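Local coordinates for elongation factor G (Thermus thermophilus, PDB 2DY1), which binds GTP and a magnesium ion and probably acts as a GTPase in translation elongation, at residues 67-72 / 263-268; 383-388 / 447-452; 517-522 / 559-564. One frame throughout, in Å; residues are numbered along the deposited sequence.

Contact 1 of 3, residues 67-72 / 263-268; sequences APLLFR and PLLELI
E266 of the helix meets the F71 ring obliquely with CG and at its edge with OE2, while R72, next along the strand, lays its own CG over the centre of one face, 3.9 Å above the plane. The setting is the P-loop GTPase domain, where edge strand 65-71 of the central sheet runs almost at right angles (94°) to helix 261-271, the two short axes 10.7 Å apart. L265 is the helix residue most covered by the strand, with E266 beside it. Its CD1 meets CD1 of L69 at 3.9 Å, and its other branch, CD2, lies against CB of F71 at 3.7 Å, the two side chains sliding past each other in opposite directions. F71 sets CG opposite its backbone N (chi1 -179°), which carries the ring out to the helix, where CE2 rests 3.6 Å from CG of E266. With an alanine at this position, L265 CD2 would probably keep only the CB contact, while E266 CG and R72 CG would lose the ring they lie on. L69 and L265 continue inward, to L30 of helix 22-32 and V76 of strand 74-80 respectively. At the outer end the E266 carboxylate stands nearly perpendicular to the R72 guanidinium, and OE2 sits over one face of that group, 3.8 Å from NH1, a long salt bridge in which no N-H points at the oxygen.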
loop_
_atom_site.group_PDB
_atom_site.type_symbol
_atom_site.label_atom_id
_atom_site.label_comp_id
_atom_site.label_asym_id
_atom_site.label_seq_id
_atom_site.Cartn_x
_atom_site.Cartn_y
_atom_site.Cartn_z
ATOM N N ALA A 67 9.212 -1.607 -18.777
ATOM C CA ALA A 67 10.348 -1.709 -19.677
ATOM C C ALA A 67 10.078 -2.947 -20.530
ATOM O O ALA A 67 10.264 -4.069 -20.079
ATOM C CB ALA A 67 11.654 -1.874 -18.885
ATOM N N PRO A 68 9.601 -2.753 -21.760
ATOM C CA PRO A 68 9.288 -3.868 -22.673
ATOM C C PRO A 68 10.527 -4.331 -23.411
ATOM O O PRO A 68 10.786 -3.910 -24.530
ATOM C CB PRO A 68 8.225 -3.257 -23.589
ATOM C CG PRO A 68 8.704 -1.810 -23.739
ATOM C CD PRO A 68 9.278 -1.439 -22.363
ATOM N N LEU A 69 11.271 -5.243 -22.799
ATOM C CA LEU A 69 12.522 -5.690 -23.388
ATOM C C LEU A 69 12.381 -6.699 -24.504
ATOM O O LEU A 69 11.559 -7.618 -24.424
ATOM C CB LEU A 69 13.422 -6.280 -22.295
ATOM C CG LEU A 69 13.627 -5.380 -21.072
ATOM C CD1 LEU A 69 14.357 -6.170 -19.960
ATOM C CD2 LEU A 69 14.460 -4.147 -21.456
ATOM N N LEU A 70 13.171 -6.487 -25.552
ATOM C CA LEU A 70 13.204 -7.376 -26.710
ATOM C C LEU A 70 14.635 -7.889 -26.808
ATOM O O LEU A 70 15.584 -7.110 -26.801
ATOM C CB LEU A 70 12.830 -6.607 -27.972
ATOM C CG LEU A 70 12.980 -7.373 -29.288
ATOM C CD1 LEU A 70 11.985 -8.526 -29.339
ATOM C CD2 LEU A 70 12.734 -6.412 -30.447
ATOM N N PHE A 71 14.801 -9.202 -26.889
ATOM C CA PHE A 71 16.141 -9.752 -26.958
ATOM C C PHE A 71 16.093 -11.046 -27.752
ATOM O O PHE A 71 15.461 -12.017 -27.345
ATOM C CB PHE A 71 16.648 -10.020 -25.538
ATOM C CG PHE A 71 18.049 -10.576 -25.483
ATOM C CD1 PHE A 71 19.133 -9.808 -25.879
ATOM C CD2 PHE A 71 18.271 -11.867 -25.018
ATOM C CE1 PHE A 71 20.437 -10.322 -25.811
ATOM C CE2 PHE A 71 19.564 -12.384 -24.947
ATOM C CZ PHE A 71 20.641 -11.609 -25.345
ATOM N N ARG A 72 16.781 -11.044 -28.888
ATOM C CA ARG A 72 16.824 -12.209 -29.760
ATOM C C ARG A 72 15.451 -12.789 -30.031
ATOM O O ARG A 72 15.261 -14.009 -30.006
ATOM C CB ARG A 72 17.748 -13.262 -29.167
ATOM C CG ARG A 72 19.129 -12.702 -28.954
ATOM C CD ARG A 72 20.150 -13.751 -28.568
ATOM N NE ARG A 72 21.429 -13.092 -28.356
ATOM C CZ ARG A 72 22.530 -13.705 -27.931
ATOM N NH1 ARG A 72 22.510 -15.004 -27.667
ATOM N NH2 ARG A 72 23.652 -13.015 -27.777
ATOM N N PRO A 263 23.386 -11.401 -19.269
ATOM C CA PRO A 263 23.285 -12.759 -18.704
ATOM C C PRO A 263 22.049 -12.860 -17.769
ATOM O O PRO A 263 21.414 -13.916 -17.671
ATOM C CB PRO A 263 24.593 -12.908 -17.938
ATOM C CG PRO A 263 25.556 -12.185 -18.831
ATOM C CD PRO A 263 24.782 -10.924 -19.224
ATOM N N LEU A 264 21.716 -11.769 -17.073
ATOM C CA LEU A 264 20.540 -11.762 -16.192
ATOM C C LEU A 264 19.279 -11.923 -17.045
ATOM O O LEU A 264 18.353 -12.647 -16.675
ATOM C CB LEU A 264 20.454 -10.443 -15.403
ATOM C CG LEU A 264 19.148 -10.197 -14.643
ATOM C CD1 LEU A 264 19.006 -11.233 -13.542
ATOM C CD2 LEU A 264 19.148 -8.797 -14.039
ATOM N N LEU A 265 19.236 -11.241 -18.185
ATOM C CA LEU A 265 18.077 -11.346 -19.054
ATOM C C LEU A 265 17.919 -12.781 -19.582
ATOM O O LEU A 265 16.804 -13.317 -19.629
ATOM C CB LEU A 265 18.208 -10.342 -20.198
ATOM C CG LEU A 265 16.989 -10.153 -21.109
ATOM C CD1 LEU A 265 15.744 -9.839 -20.289
ATOM C CD2 LEU A 265 17.301 -9.009 -22.084
ATOM N N GLU A 266 19.035 -13.398 -19.954
ATOM C CA GLU A 266 19.005 -14.771 -20.451
ATOM C C GLU A 266 18.528 -15.700 -19.333
ATOM O O GLU A 266 17.745 -16.631 -19.567
ATOM C CB GLU A 266 20.395 -15.175 -20.952
ATOM C CG GLU A 266 20.836 -14.361 -22.176
ATOM C CD GLU A 266 22.271 -14.641 -22.613
ATOM O OE1 GLU A 266 23.148 -14.773 -21.737
ATOM O OE2 GLU A 266 22.525 -14.713 -23.837
ATOM N N LEU A 267 18.988 -15.452 -18.108
ATOM C CA LEU A 267 18.564 -16.271 -16.975
ATOM C C LEU A 267 17.067 -16.099 -16.695
ATOM O O LEU A 267 16.400 -17.052 -16.307
ATOM C CB LEU A 267 19.403 -15.939 -15.733
ATOM C CG LEU A 267 19.084 -16.686 -14.441
ATOM C CD1 LEU A 267 19.308 -18.186 -14.633
ATOM C CD2 LEU A 267 19.980 -16.159 -13.324
ATOM N N ILE A 268 16.536 -14.888 -16.877
ATOM C CA ILE A 268 15.105 -14.668 -16.682
ATOM C C ILE A 268 14.335 -15.574 -17.645
ATOM O O ILE A 268 13.367 -16.247 -17.247
ATOM C CB ILE A 268 14.757 -13.186 -16.939
ATOM C CG1 ILE A 268 15.175 -12.364 -15.717
ATOM C CG2 ILE A 268 13.265 -13.021 -17.228
ATOM C CD1 ILE A 268 15.223 -10.834 -15.959
#

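Contact 2 of 3, residues 383-388 / 447-452; sequences VPVALH and VEFSVP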
loop_
_atom_site.group_PDB
_atom_site.type_symbol
_atom_site.label_atom_id
_atom_site.label_comp_id
_atom_site.label_asym_id
_atom_site.label_seq_id
_atom_site.Cartn_x
_atom_site.Cartn_y
_atom_site.Cartn_z
ATOM N N VAL A 383 -2.445 6.993 7.625
ATOM C CA VAL A 383 -1.897 8.303 8.010
ATOM C C VAL A 383 -2.816 9.380 7.486
ATOM O O VAL A 383 -2.899 9.615 6.278
ATOM C CB VAL A 383 -0.491 8.524 7.424
ATOM C CG1 VAL A 383 0.037 9.882 7.866
ATOM C CG2 VAL A 383 0.440 7.411 7.884
ATOM N N PRO A 384 -3.510 10.074 8.395
ATOM C CA PRO A 384 -4.431 11.112 7.955
ATOM C C PRO A 384 -3.943 12.541 8.060
ATOM O O PRO A 384 -3.200 12.886 8.972
ATOM C CB PRO A 384 -5.612 10.896 8.881
ATOM C CG PRO A 384 -4.903 10.662 10.193
ATOM C CD PRO A 384 -3.697 9.791 9.834
ATOM N N VAL A 385 -4.369 13.347 7.100
ATOM C CA VAL A 385 -4.106 14.784 7.138
ATOM C C VAL A 385 -5.399 15.460 6.695
ATOM O O VAL A 385 -6.179 14.889 5.940
ATOM C CB VAL A 385 -2.945 15.255 6.191
ATOM C CG1 VAL A 385 -1.602 14.717 6.680
ATOM C CG2 VAL A 385 -3.210 14.835 4.762
ATOM N N ALA A 386 -5.669 16.668 7.194
ATOM C CA ALA A 386 -6.847 17.391 6.741
ATOM C C ALA A 386 -6.355 18.236 5.566
ATOM O O ALA A 386 -5.273 18.813 5.634
ATOM C CB ALA A 386 -7.394 18.287 7.861
ATOM N N LEU A 387 -7.137 18.272 4.487
ATOM C CA LEU A 387 -6.791 18.995 3.260
ATOM C C LEU A 387 -7.443 20.354 3.161
ATOM O O LEU A 387 -8.630 20.493 3.459
ATOM C CB LEU A 387 -7.253 18.220 2.023
ATOM C CG LEU A 387 -6.663 16.926 1.496
ATOM C CD1 LEU A 387 -7.007 16.829 0.001
ATOM C CD2 LEU A 387 -5.183 16.926 1.674
ATOM N N HIS A 388 -6.687 21.347 2.700
ATOM C CA HIS A 388 -7.214 22.697 2.540
ATOM C C HIS A 388 -6.737 23.326 1.226
ATOM O O HIS A 388 -5.545 23.331 0.946
ATOM C CB HIS A 388 -6.707 23.594 3.671
ATOM C CG HIS A 388 -6.808 22.981 5.030
ATOM N ND1 HIS A 388 -7.914 23.138 5.836
ATOM C CD2 HIS A 388 -5.942 22.202 5.723
ATOM C CE1 HIS A 388 -7.727 22.485 6.970
ATOM N NE2 HIS A 388 -6.538 21.909 6.927
ATOM N N VAL A 447 -2.583 22.753 -2.527
ATOM C CA VAL A 447 -3.321 22.348 -1.336
ATOM C C VAL A 447 -2.370 22.317 -0.158
ATOM O O VAL A 447 -1.158 22.197 -0.333
ATOM C CB VAL A 447 -3.949 20.938 -1.489
ATOM C CG1 VAL A 447 -4.754 20.873 -2.775
ATOM C CG2 VAL A 447 -2.862 19.873 -1.458
ATOM N N GLU A 448 -2.914 22.465 1.042
ATOM C CA GLU A 448 -2.084 22.416 2.238
ATOM C C GLU A 448 -2.648 21.348 3.155
ATOM O O GLU A 448 -3.860 21.146 3.190
ATOM C CB GLU A 448 -2.128 23.755 2.988
ATOM C CG GLU A 448 -1.975 24.991 2.098
ATOM C CD GLU A 448 -0.780 24.885 1.196
ATOM O OE1 GLU A 448 0.263 24.372 1.655
ATOM O OE2 GLU A 448 -0.879 25.314 0.028
ATOM N N PHE A 449 -1.765 20.687 3.900
ATOM C CA PHE A 449 -2.162 19.669 4.872
ATOM C C PHE A 449 -2.060 20.229 6.290
ATOM O O PHE A 449 -1.168 21.028 6.586
ATOM C CB PHE A 449 -1.217 18.459 4.827
ATOM C CG PHE A 449 -1.168 17.751 3.507
ATOM C CD1 PHE A 449 -2.226 17.800 2.620
ATOM C CD2 PHE A 449 -0.070 16.945 3.200
ATOM C CE1 PHE A 449 -2.204 17.052 1.447
ATOM C CE2 PHE A 449 -0.043 16.193 2.029
ATOM C CZ PHE A 449 -1.108 16.244 1.155
ATOM N N SER A 450 -2.969 19.809 7.165
ATOM C CA SER A 450 -2.889 20.183 8.573
ATOM C C SER A 450 -3.146 18.926 9.411
ATOM O O SER A 450 -3.614 17.903 8.900
ATOM C CB SER A 450 -3.913 21.266 8.925
ATOM O OG SER A 450 -5.237 20.782 8.826
ATOM N N VAL A 451 -2.807 18.978 10.696
ATOM C CA VAL A 451 -3.057 17.846 11.566
ATOM C C VAL A 451 -4.571 17.831 11.773
ATOM O O VAL A 451 -5.172 18.864 12.089
ATOM C CB VAL A 451 -2.375 18.028 12.937
ATOM C CG1 VAL A 451 -2.717 16.860 13.848
ATOM C CG2 VAL A 451 -0.857 18.140 12.759
ATOM N N PRO A 452 -5.214 16.666 11.595
ATOM C CA PRO A 452 -6.670 16.604 11.782
ATOM C C PRO A 452 -7.099 17.012 13.183
ATOM O O PRO A 452 -6.382 16.778 14.161
ATOM C CB PRO A 452 -6.997 15.126 11.539
ATOM C CG PRO A 452 -5.900 14.680 10.571
ATOM C CD PRO A 452 -4.672 15.371 11.147
#
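V385 and F449 form the close-packed side of an antiparallel strand pair in domain III, a ferredoxin-like beta-alpha-beta-beta-alpha-beta fold in whose four-stranded sheet 447-450 is an outermost strand and 383-389 lies inside. CG2 of V385 sits over one face of the F449 ring, 3.9 Å from its centroid and 16° off the normal, a CH-pi contact displaced toward the rim. The valine places this methyl between its backbone N and carbonyl carbon while CG1 lies opposite the carbonyl (chi1 -68°). L387 runs beside F449, pointing the same way, and helix 430-442 covers this face through L433, which touches V385, and K437, which touches F449. Along the backbone, A386 with S450 and H388 with E448 are hydrogen-bonded pairs, and L387 with F449 is the non-hydrogen-bonded pair between them. The bond from A386 N to S450 O is the straightest of the four backbone bonds, 168° at the hydrogen. Past the paired region P452 turns back toward the inner strand, its CG 3.6 Å from O of P384. On the other face A386 is buried against L424, but the partly exposed H388, E448 and S450 make the surroundings more polar and, by degree, more open. E448 turns its carboxylate away from the inner strand, and its OE1 makes a weak, long ion pair with K437. H388 instead swings its imidazole across to the neighbouring strand, and NE2 donates to OG of S450 at 2.6 Å, the oxygen lying close to the ring plane.

Contact 3 of 3, residues 517-522 / 559-564; sequences KEAAKK and AFKKVM
K561 sets CG opposite its carbonyl carbon (chi1 -57°), bends at chi2 (-66°) and then runs straight, so that its ammonium group arrives near the C-terminal end of helix 509-520; F560, with CG opposite the backbone N (chi1 -176°), sends its ring toward the same turn. Both side chains meet A519. Its methyl touches the ring obliquely, CB to CD1 of F560 at 3.7 Å, and meets CE of K561 at 3.6 Å, and so sits in the corner between an aromatic ring and an aliphatic chain. A520 lies further along the ring. Its backbone N stands over one face, 4.0 Å above the plane and shifted toward the rim, while its CB approaches CZ of F560 at 3.9 Å. Beyond the apolar part, NZ of K561 grips two carbonyl oxygens, of A519 and K522. It donates to O of A519 at 3.0 Å, in the carbonyl plane and on a lone pair, and more weakly to O of K522 at 2.8 Å. O of A519 also accepts from N of K522, and is therefore shared between backbone and lysine. The positive charge would probably be favoured beside O of A519, since carbonyls in the last turn of a helix carry the negative pole of its dipole. L485 and L487 of strand 477-489 and the ring of F533 also touch F560, placing the aromatic in the interior. The whole is a helix-to-helix contact within domain IV, of the S5-like alpha/beta fold, in which helices 509-520 and 549-566 pack together on a beta sheet, with a lysine of one binding the carbonyl end of the other.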
loop_
_atom_site.group_PDB
_atom_site.type_symbol
_atom_site.label_atom_id
_atom_site.label_comp_id
_atom_site.label_asym_id
_atom_site.label_seq_id
_atom_site.Cartn_x
_atom_site.Cartn_y
_atom_site.Cartn_z
ATOM N N LYS A 517 -31.499 12.603 20.128
ATOM C CA LYS A 517 -30.293 12.286 19.374
ATOM C C LYS A 517 -29.733 13.532 18.685
ATOM O O LYS A 517 -28.521 13.745 18.657
ATOM C CB LYS A 517 -30.566 11.181 18.355
ATOM C CG LYS A 517 -30.710 9.787 18.971
ATOM C CD LYS A 517 -31.002 8.761 17.880
ATOM C CE LYS A 517 -30.983 7.342 18.412
ATOM N NZ LYS A 517 -31.266 6.350 17.332
ATOM N N GLU A 518 -30.615 14.374 18.157
ATOM C CA GLU A 518 -30.167 15.588 17.483
ATOM C C GLU A 518 -29.479 16.562 18.436
ATOM O O GLU A 518 -28.433 17.125 18.105
ATOM C CB GLU A 518 -31.353 16.244 16.759
ATOM C CG GLU A 518 -31.920 15.329 15.664
ATOM C CD GLU A 518 -33.232 15.815 15.055
ATOM O OE1 GLU A 518 -33.915 16.658 15.675
ATOM O OE2 GLU A 518 -33.585 15.333 13.957
ATOM N N ALA A 519 -30.031 16.744 19.633
ATOM C CA ALA A 519 -29.434 17.654 20.593
ATOM C C ALA A 519 -28.135 17.071 21.128
ATOM O O ALA A 519 -27.232 17.806 21.532
ATOM C CB ALA A 519 -30.402 17.917 21.753
ATOM N N ALA A 520 -28.035 15.745 21.123
ATOM C CA ALA A 520 -26.836 15.106 21.636
ATOM C C ALA A 520 -25.643 15.313 20.706
ATOM O O ALA A 520 -24.503 15.091 21.106
ATOM C CB ALA A 520 -27.087 13.611 21.868
ATOM N N LYS A 521 -25.902 15.757 19.481
ATOM C CA LYS A 521 -24.822 15.996 18.523
ATOM C C LYS A 521 -23.937 17.151 18.981
ATOM O O LYS A 521 -22.754 17.223 18.626
ATOM C CB LYS A 521 -25.392 16.309 17.139
ATOM C CG LYS A 521 -26.010 15.114 16.434
ATOM C CD LYS A 521 -26.711 15.539 15.148
ATOM C CE LYS A 521 -27.289 14.339 14.406
ATOM N NZ LYS A 521 -28.076 14.750 13.205
ATOM N N LYS A 522 -24.509 18.053 19.773
ATOM C CA LYS A 522 -23.770 19.200 20.278
ATOM C C LYS A 522 -23.927 19.382 21.786
ATOM O O LYS A 522 -24.873 20.019 22.246
ATOM C CB LYS A 522 -24.223 20.464 19.552
ATOM C CG LYS A 522 -23.818 20.498 18.086
ATOM C CD LYS A 522 -24.228 21.807 17.426
ATOM C CE LYS A 522 -23.727 21.879 15.987
ATOM N NZ LYS A 522 -24.148 23.140 15.309
ATOM N N ALA A 559 -35.440 19.631 26.257
ATOM C CA ALA A 559 -35.297 18.859 27.478
ATOM C C ALA A 559 -33.863 18.355 27.591
ATOM O O ALA A 559 -33.256 18.444 28.653
ATOM C CB ALA A 559 -36.294 17.682 27.488
ATOM N N PHE A 560 -33.311 17.835 26.498
ATOM C CA PHE A 560 -31.941 17.341 26.554
ATOM C C PHE A 560 -30.944 18.438 26.954
ATOM O O PHE A 560 -30.111 18.244 27.842
ATOM C CB PHE A 560 -31.531 16.720 25.213
ATOM C CG PHE A 560 -30.163 16.104 25.245
ATOM C CD1 PHE A 560 -29.031 16.874 24.977
ATOM C CD2 PHE A 560 -29.996 14.775 25.623
ATOM C CE1 PHE A 560 -27.740 16.328 25.091
ATOM C CE2 PHE A 560 -28.710 14.217 25.745
ATOM C CZ PHE A 560 -27.588 15.000 25.479
ATOM N N LYS A 561 -31.033 19.593 26.306
ATOM C CA LYS A 561 -30.118 20.692 26.622
ATOM C C LYS A 561 -30.197 21.123 28.085
ATOM O O LYS A 561 -29.173 21.298 28.751
ATOM C CB LYS A 561 -30.416 21.894 25.726
ATOM C CG LYS A 561 -30.352 21.608 24.237
ATOM C CD LYS A 561 -28.943 21.254 23.776
ATOM C CE LYS A 561 -28.877 21.157 22.252
ATOM N NZ LYS A 561 -27.509 20.832 21.754
ATOM N N LYS A 562 -31.417 21.293 28.591
ATOM C CA LYS A 562 -31.606 21.702 29.979
ATOM C C LYS A 562 -31.074 20.663 30.954
ATOM O O LYS A 562 -30.323 20.977 31.874
ATOM C CB LYS A 562 -33.098 21.928 30.253
ATOM C CG LYS A 562 -33.420 22.239 31.708
ATOM C CD LYS A 562 -34.930 22.285 31.963
ATOM C CE LYS A 562 -35.643 23.255 31.016
ATOM N NZ LYS A 562 -37.112 23.388 31.314
ATOM N N VAL A 563 -31.462 19.407 30.746
ATOM C CA VAL A 563 -31.044 18.362 31.660
ATOM C C VAL A 563 -29.550 18.049 31.646
ATOM O O VAL A 563 -28.949 17.849 32.702
ATOM C CB VAL A 563 -31.863 17.067 31.406
ATOM C CG1 VAL A 563 -31.494 16.005 32.431
ATOM C CG2 VAL A 563 -33.358 17.386 31.496
ATOM N N MET A 564 -28.936 18.004 30.465
ATOM C CA MET A 564 -27.512 17.697 30.419
ATOM C C MET A 564 -26.698 18.703 31.235
ATOM O O MET A 564 -25.699 18.339 31.861
ATOM C CB MET A 564 -26.995 17.686 28.981
ATOM C CG MET A 564 -25.500 17.431 28.918
ATOM S SD MET A 564 -24.838 17.471 27.253
ATOM C CE MET A 564 -23.065 17.225 27.644
#

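How the contacts relate
The three contacts share no elements, follow one another along the chain and fall in different domains: the GTPase domain, domain III and domain IV. Contact 1 lies across the chain's centre from the other two, with nearest atoms about 29 Å from contact 2 and about 52 Å from contact 3; contacts 2 and 3 come within about 17 Å. Contact 3 is the most buried, contacts 1 and 2 partly so. Strand against helix in contact 1 relies on side chains alone, strand beside strand in contact 2 on backbone bonds, with a CH-pi contact and a histidine-serine bond on its two faces, and helix against helix in contact 3 on apolar packing plus one lysine reaching main-chain oxygens.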